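Long-range contact in dihydrodipicolinate reductase N-terminus domain-containing protein (Mycobacterium smegmatis, PDB 6IAQ), which probably catalyses the NADP-dependent reductive amination of ketones to chiral amines as a native amine dehydrogenase: residues A180-F190 with I242-F252. Residues are numbered along the deposited sequence; the frame is centred on the assembly and turned at random.
Sequences AQQVGRTVAEF and IDLAPGDVIGF
In the C-terminal domain, the connection 181-186 between helix 175-180 and helix 187-195 is bonded to the start of strand 249-260, with V249 gripped by R185 and G184. V249 O accepts from G184 N at 2.8 Å, and V249 N donates to R185 O at 3.0 Å; both bonds are nearly straight. G184 lies within the type II turn Q182-R185, where its positive phi favours glycine, and L244 CD2 packs on its CA at 3.5 Å. The two methyls of V249 divide the work: with chi1 at 176°, CG1 lies anti to the backbone N and reaches F190 CD2 (3.9 Å), whereas CG2 packs against the start of helix 187-195, a helix capped by the T186-E189 capping box. Further along the strand, the F252 ring carries the carboxamide of Q181 over one face, with NE2 over the ring centre, 3.4 Å above its plane, and the two planes 38° apart. The same NE2 donates to G272 O, which probably holds the amide in this rotation. F190 brings CZ to 3.8 Å from F252 CB. A water bridges V187 N and G247 O, extending the link to the turn A245-D248. Backbone bonds thus set the register at V249, while apolar contacts from F190 and the Q181 amide-F252 ring contact flank them along the strand; G251 N, buried here, finds no hydrogen-bond partner, a probable small energetic cost.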
ATOM      1  N   ALA A 180      -3.065  19.214 -23.804  1.00 28.76           N
ATOM      2  CA  ALA A 180      -1.727  18.598 -23.713  1.00 27.03           C
ATOM      3  C   ALA A 180      -1.740  17.146 -24.232  1.00 27.32           C
ATOM      4  O   ALA A 180      -0.686  16.632 -24.605  1.00 28.02           O
ATOM      5  CB  ALA A 180      -1.220  18.691 -22.307  1.00 29.39           C
ATOM      6  N   GLN A 181      -2.892  16.498 -24.224  1.00 27.45           N
ATOM      7  CA  GLN A 181      -3.075  15.109 -24.736  1.00 29.15           C
ATOM      8  C   GLN A 181      -3.341  15.137 -26.248  1.00 25.83           C
ATOM      9  O   GLN A 181      -3.536  14.065 -26.817  1.00 30.36           O
ATOM     10  CB  GLN A 181      -4.204  14.404 -23.975  1.00 27.47           C
ATOM     11  CG  GLN A 181      -3.857  14.070 -22.540  1.00 27.40           C
ATOM     12  CD  GLN A 181      -2.604  13.233 -22.417  1.00 28.43           C
ATOM     13  OE1 GLN A 181      -1.589  13.689 -21.897  1.00 26.01           O
ATOM     14  NE2 GLN A 181      -2.661  11.999 -22.907  1.00 26.40           N
ATOM     15  N   GLN A 182      -3.308  16.320 -26.874  1.00 30.72           N
ATOM     16  CA  GLN A 182      -3.377  16.501 -28.348  1.00 29.10           C
ATOM     17  C   GLN A 182      -4.752  16.102 -28.875  1.00 29.47           C
ATOM     18  O   GLN A 182      -4.850  15.770 -30.059  1.00 32.09           O
ATOM     19  CB  GLN A 182      -2.284  15.682 -29.038  1.00 28.52           C
ATOM     20  CG  GLN A 182      -0.888  15.921 -28.474  1.00 31.00           C
ATOM     21  CD  GLN A 182      -0.483  17.372 -28.506  1.00 32.79           C
ATOM     22  OE1 GLN A 182      -0.489  18.006 -29.557  1.00 31.66           O
ATOM     23  NE2 GLN A 182      -0.132  17.901 -27.342  1.00 30.50           N
ATOM     24  N   VAL A 183      -5.784  16.209 -28.049  1.00 28.13           N
ATOM     25  CA  VAL A 183      -7.175  15.847 -28.397  1.00 32.16           C
ATOM     26  C   VAL A 183      -7.662  16.783 -29.504  1.00 32.32           C
ATOM     27  O   VAL A 183      -7.560  18.023 -29.345  1.00 29.36           O
ATOM     28  CB  VAL A 183      -8.080  15.900 -27.165  1.00 31.17           C
ATOM     29  CG1 VAL A 183      -9.533  15.709 -27.528  1.00 32.98           C
ATOM     30  CG2 VAL A 183      -7.630  14.880 -26.146  1.00 30.34           C
ATOM     31  N   GLY A 184      -8.148  16.188 -30.596  1.00 31.81           N
ATOM     32  CA  GLY A 184      -8.756  16.903 -31.732  1.00 32.51           C
ATOM     33  C   GLY A 184      -7.731  17.274 -32.789  1.00 36.26           C
ATOM     34  O   GLY A 184      -8.128  17.844 -33.793  1.00 36.64           O
ATOM     35  N   ARG A 185      -6.450  16.971 -32.564  1.00 34.30           N
ATOM     36  CA  ARG A 185      -5.364  17.292 -33.508  1.00 39.91           C
ATOM     37  C   ARG A 185      -5.431  16.239 -34.608  1.00 42.41           C
ATOM     38  O   ARG A 185      -6.049  15.160 -34.358  1.00 36.41           O
ATOM     39  CB  ARG A 185      -3.984  17.260 -32.841  1.00 40.95           C
ATOM     40  CG  ARG A 185      -3.831  18.178 -31.632  1.00 43.79           C
ATOM     41  CD  ARG A 185      -3.708  19.648 -32.022  1.00 43.39           C
ATOM     42  NE  ARG A 185      -2.397  19.952 -32.566  1.00 46.38           N
ATOM     43  CZ  ARG A 185      -2.107  21.042 -33.288  1.00 49.90           C
ATOM     44  NH1 ARG A 185      -3.040  21.956 -33.535  1.00 43.91           N
ATOM     45  NH2 ARG A 185      -0.877  21.203 -33.759  1.00 45.66           N
ATOM     46  N   THR A 186      -4.799  16.515 -35.751  1.00 39.59           N
ATOM     47  CA  THR A 186      -4.631  15.530 -36.847  1.00 35.86           C
ATOM     48  C   THR A 186      -3.443  14.647 -36.480  1.00 29.54           C
ATOM     49  O   THR A 186      -2.559  15.099 -35.693  1.00 34.41           O
ATOM     50  CB  THR A 186      -4.430  16.200 -38.215  1.00 32.22           C
ATOM     51  OG1 THR A 186      -3.162  16.841 -38.193  1.00 31.40           O
ATOM     52  CG2 THR A 186      -5.502  17.202 -38.557  1.00 34.17           C
ATOM     53  N   VAL A 187      -3.378  13.460 -37.082  1.00 31.84           N
ATOM     54  CA  VAL A 187      -2.224  12.532 -36.935  1.00 34.77           C
ATOM     55  C   VAL A 187      -0.936  13.230 -37.390  1.00 39.30           C
ATOM     56  O   VAL A 187       0.107  13.011 -36.756  1.00 37.65           O
ATOM     57  CB  VAL A 187      -2.504  11.214 -37.669  1.00 38.43           C
ATOM     58  CG1 VAL A 187      -1.265  10.339 -37.745  1.00 38.26           C
ATOM     59  CG2 VAL A 187      -3.649  10.458 -36.988  1.00 39.57           C
ATOM     60  N   ALA A 188      -0.978  14.024 -38.463  1.00 41.65           N
ATOM     61  CA  ALA A 188       0.215  14.761 -38.960  1.00 45.71           C
ATOM     62  C   ALA A 188       0.662  15.793 -37.908  1.00 39.38           C
ATOM     63  O   ALA A 188       1.890  15.848 -37.606  1.00 40.77           O
ATOM     64  CB  ALA A 188      -0.080  15.394 -40.301  1.00 45.84           C
ATOM     65  N   GLU A 189      -0.279  16.536 -37.323  1.00 36.45           N
ATOM     66  CA  GLU A 189       0.036  17.491 -36.218  1.00 36.60           C
ATOM     67  C   GLU A 189       0.670  16.714 -35.048  1.00 39.49           C
ATOM     68  O   GLU A 189       1.702  17.163 -34.470  1.00 38.99           O
ATOM     69  CB  GLU A 189      -1.220  18.230 -35.768  1.00 39.25           C
ATOM     70  CG  GLU A 189      -1.668  19.312 -36.740  1.00 41.90           C
ATOM     71  CD  GLU A 189      -3.054  19.889 -36.481  1.00 47.27           C
ATOM     72  OE1 GLU A 189      -3.876  19.239 -35.820  1.00 41.44           O
ATOM     73  OE2 GLU A 189      -3.336  20.972 -36.976  1.00 54.64           O
ATOM     74  N   PHE A 190       0.107  15.547 -34.724  1.00 36.88           N
ATOM     75  CA  PHE A 190       0.578  14.714 -33.587  1.00 35.39           C
ATOM     76  C   PHE A 190       2.012  14.267 -33.863  1.00 33.25           C
ATOM     77  O   PHE A 190       2.861  14.324 -32.954  1.00 32.42           O
ATOM     78  CB  PHE A 190      -0.330  13.495 -33.333  1.00 34.90           C
ATOM     79  CG  PHE A 190       0.113  12.696 -32.130  1.00 34.05           C
ATOM     80  CD1 PHE A 190       1.103  11.735 -32.237  1.00 28.88           C
ATOM     81  CD2 PHE A 190      -0.410  12.957 -30.871  1.00 34.04           C
ATOM     82  CE1 PHE A 190       1.521  11.024 -31.122  1.00 30.94           C
ATOM     83  CE2 PHE A 190       0.040  12.271 -29.752  1.00 33.60           C
ATOM     84  CZ  PHE A 190       1.008  11.306 -29.872  1.00 31.16           C
ATOM     85  N   ILE A 242     -15.758  19.801 -28.188  1.00 40.23           N
ATOM     86  CA  ILE A 242     -15.544  19.645 -29.654  1.00 39.88           C
ATOM     87  C   ILE A 242     -16.029  18.267 -30.099  1.00 40.23           C
ATOM     88  O   ILE A 242     -15.923  17.301 -29.315  1.00 37.45           O
ATOM     89  CB  ILE A 242     -14.082  19.891 -30.063  1.00 38.79           C
ATOM     90  CG1 ILE A 242     -13.126  18.860 -29.454  1.00 39.25           C
ATOM     91  CG2 ILE A 242     -13.671  21.321 -29.738  1.00 42.28           C
ATOM     92  CD1 ILE A 242     -11.686  18.995 -29.904  1.00 37.20           C
ATOM     93  N   ASP A 243     -16.499  18.199 -31.349  1.00 40.29           N
ATOM     94  CA  ASP A 243     -16.767  16.923 -32.055  1.00 40.35           C
ATOM     95  C   ASP A 243     -15.434  16.374 -32.556  1.00 35.39           C
ATOM     96  O   ASP A 243     -14.599  17.150 -32.978  1.00 36.97           O
ATOM     97  CB  ASP A 243     -17.803  17.111 -33.167  1.00 42.29           C
ATOM     98  CG  ASP A 243     -19.166  17.493 -32.625  1.00 42.53           C
ATOM     99  OD1 ASP A 243     -19.497  17.065 -31.497  1.00 45.61           O
ATOM    100  OD2 ASP A 243     -19.881  18.205 -33.332  1.00 52.84           O
ATOM    101  N   LEU A 244     -15.276  15.066 -32.486  1.00 35.46           N
ATOM    102  CA  LEU A 244     -14.093  14.325 -32.978  1.00 33.52           C
ATOM    103  C   LEU A 244     -14.578  13.382 -34.076  1.00 37.64           C
ATOM    104  O   LEU A 244     -15.550  12.640 -33.857  1.00 36.47           O
ATOM    105  CB  LEU A 244     -13.471  13.564 -31.806  1.00 34.95           C
ATOM    106  CG  LEU A 244     -12.980  14.444 -30.648  1.00 33.01           C
ATOM    107  CD1 LEU A 244     -12.868  13.659 -29.358  1.00 31.48           C
ATOM    108  CD2 LEU A 244     -11.642  15.045 -30.986  1.00 34.28           C
ATOM    109  N   ALA A 245     -13.959  13.462 -35.246  1.00 39.73           N
ATOM    110  CA  ALA A 245     -14.294  12.624 -36.418  1.00 42.39           C
ATOM    111  C   ALA A 245     -13.463  11.346 -36.350  1.00 39.55           C
ATOM    112  O   ALA A 245     -12.368  11.335 -35.793  1.00 38.78           O
ATOM    113  CB  ALA A 245     -14.033  13.384 -37.692  1.00 42.00           C
ATOM    114  N   PRO A 246     -13.969  10.231 -36.919  1.00 39.07           N
ATOM    115  CA  PRO A 246     -13.171   9.029 -37.094  1.00 34.51           C
ATOM    116  C   PRO A 246     -11.794   9.431 -37.617  1.00 36.22           C
ATOM    117  O   PRO A 246     -11.772  10.233 -38.537  1.00 40.22           O
ATOM    118  CB  PRO A 246     -13.934   8.218 -38.158  1.00 35.33           C
ATOM    119  CG  PRO A 246     -15.359   8.703 -38.058  1.00 37.13           C
ATOM    120  CD  PRO A 246     -15.314  10.113 -37.501  1.00 40.19           C
ATOM    121  N   GLY A 247     -10.718   8.917 -37.014  1.00 33.86           N
ATOM    122  CA  GLY A 247      -9.339   9.219 -37.438  1.00 32.53           C
ATOM    123  C   GLY A 247      -8.709  10.389 -36.684  1.00 31.02           C
ATOM    124  O   GLY A 247      -7.484  10.517 -36.746  1.00 32.31           O
ATOM    125  N   ASP A 248      -9.498  11.224 -36.001  1.00 32.67           N
ATOM    126  CA  ASP A 248      -8.946  12.328 -35.153  1.00 33.31           C
ATOM    127  C   ASP A 248      -8.152  11.732 -33.986  1.00 33.57           C
ATOM    128  O   ASP A 248      -8.469  10.609 -33.525  1.00 31.87           O
ATOM    129  CB  ASP A 248     -10.039  13.260 -34.629  1.00 33.65           C
ATOM    130  CG  ASP A 248     -10.609  14.213 -35.667  1.00 37.60           C
ATOM    131  OD1 ASP A 248     -10.081  14.235 -36.793  1.00 38.70           O
ATOM    132  OD2 ASP A 248     -11.582  14.924 -35.344  1.00 35.75           O
ATOM    133  N   VAL A 249      -7.123  12.440 -33.533  1.00 32.63           N
ATOM    134  CA  VAL A 249      -6.353  12.054 -32.317  1.00 31.46           C
ATOM    135  C   VAL A 249      -7.235  12.345 -31.099  1.00 30.08           C
ATOM    136  O   VAL A 249      -7.846  13.430 -31.045  1.00 26.23           O
ATOM    137  CB  VAL A 249      -4.989  12.756 -32.234  1.00 33.19           C
ATOM    138  CG1 VAL A 249      -4.276  12.419 -30.930  1.00 32.52           C
ATOM    139  CG2 VAL A 249      -4.125  12.399 -33.435  1.00 34.96           C
ATOM    140  N   ILE A 250      -7.332  11.386 -30.166  1.00 29.11           N
ATOM    141  CA  ILE A 250      -8.186  11.544 -28.954  1.00 30.93           C
ATOM    142  C   ILE A 250      -7.345  11.396 -27.679  1.00 28.42           C
ATOM    143  O   ILE A 250      -7.949  11.331 -26.604  1.00 26.76           O
ATOM    144  CB  ILE A 250      -9.367  10.558 -28.970  1.00 30.81           C
ATOM    145  CG1 ILE A 250      -8.892   9.102 -28.954  1.00 30.98           C
ATOM    146  CG2 ILE A 250     -10.298  10.861 -30.123  1.00 33.64           C
ATOM    147  CD1 ILE A 250     -10.015   8.087 -28.756  1.00 32.27           C
ATOM    148  N   GLY A 251      -6.021  11.352 -27.815  1.00 29.17           N
ATOM    149  CA  GLY A 251      -5.111  11.195 -26.688  1.00 29.78           C
ATOM    150  C   GLY A 251      -3.893  10.454 -27.116  1.00 29.94           C
ATOM    151  O   GLY A 251      -3.627  10.387 -28.323  1.00 31.95           O
ATOM    152  N   PHE A 252      -3.177   9.878 -26.167  1.00 27.88           N
ATOM    153  CA  PHE A 252      -1.998   9.066 -26.519  1.00 29.15           C
ATOM    154  C   PHE A 252      -1.695   8.063 -25.416  1.00 29.00           C
ATOM    155  O   PHE A 252      -2.131   8.232 -24.259  1.00 28.59           O
ATOM    156  CB  PHE A 252      -0.773   9.932 -26.857  1.00 28.53           C
ATOM    157  CG  PHE A 252      -0.248  10.831 -25.764  1.00 30.03           C
ATOM    158  CD1 PHE A 252       0.549  10.337 -24.742  1.00 32.97           C
ATOM    159  CD2 PHE A 252      -0.458  12.199 -25.823  1.00 28.49           C
ATOM    160  CE1 PHE A 252       1.046  11.176 -23.753  1.00 31.07           C
ATOM    161  CE2 PHE A 252       0.032  13.030 -24.828  1.00 28.31           C
ATOM    162  CZ  PHE A 252       0.794  12.518 -23.809  1.00 30.00           C
TER
HETATM  163  O   HOH W   1      -5.964  12.511 -38.264  1.00 40.89           O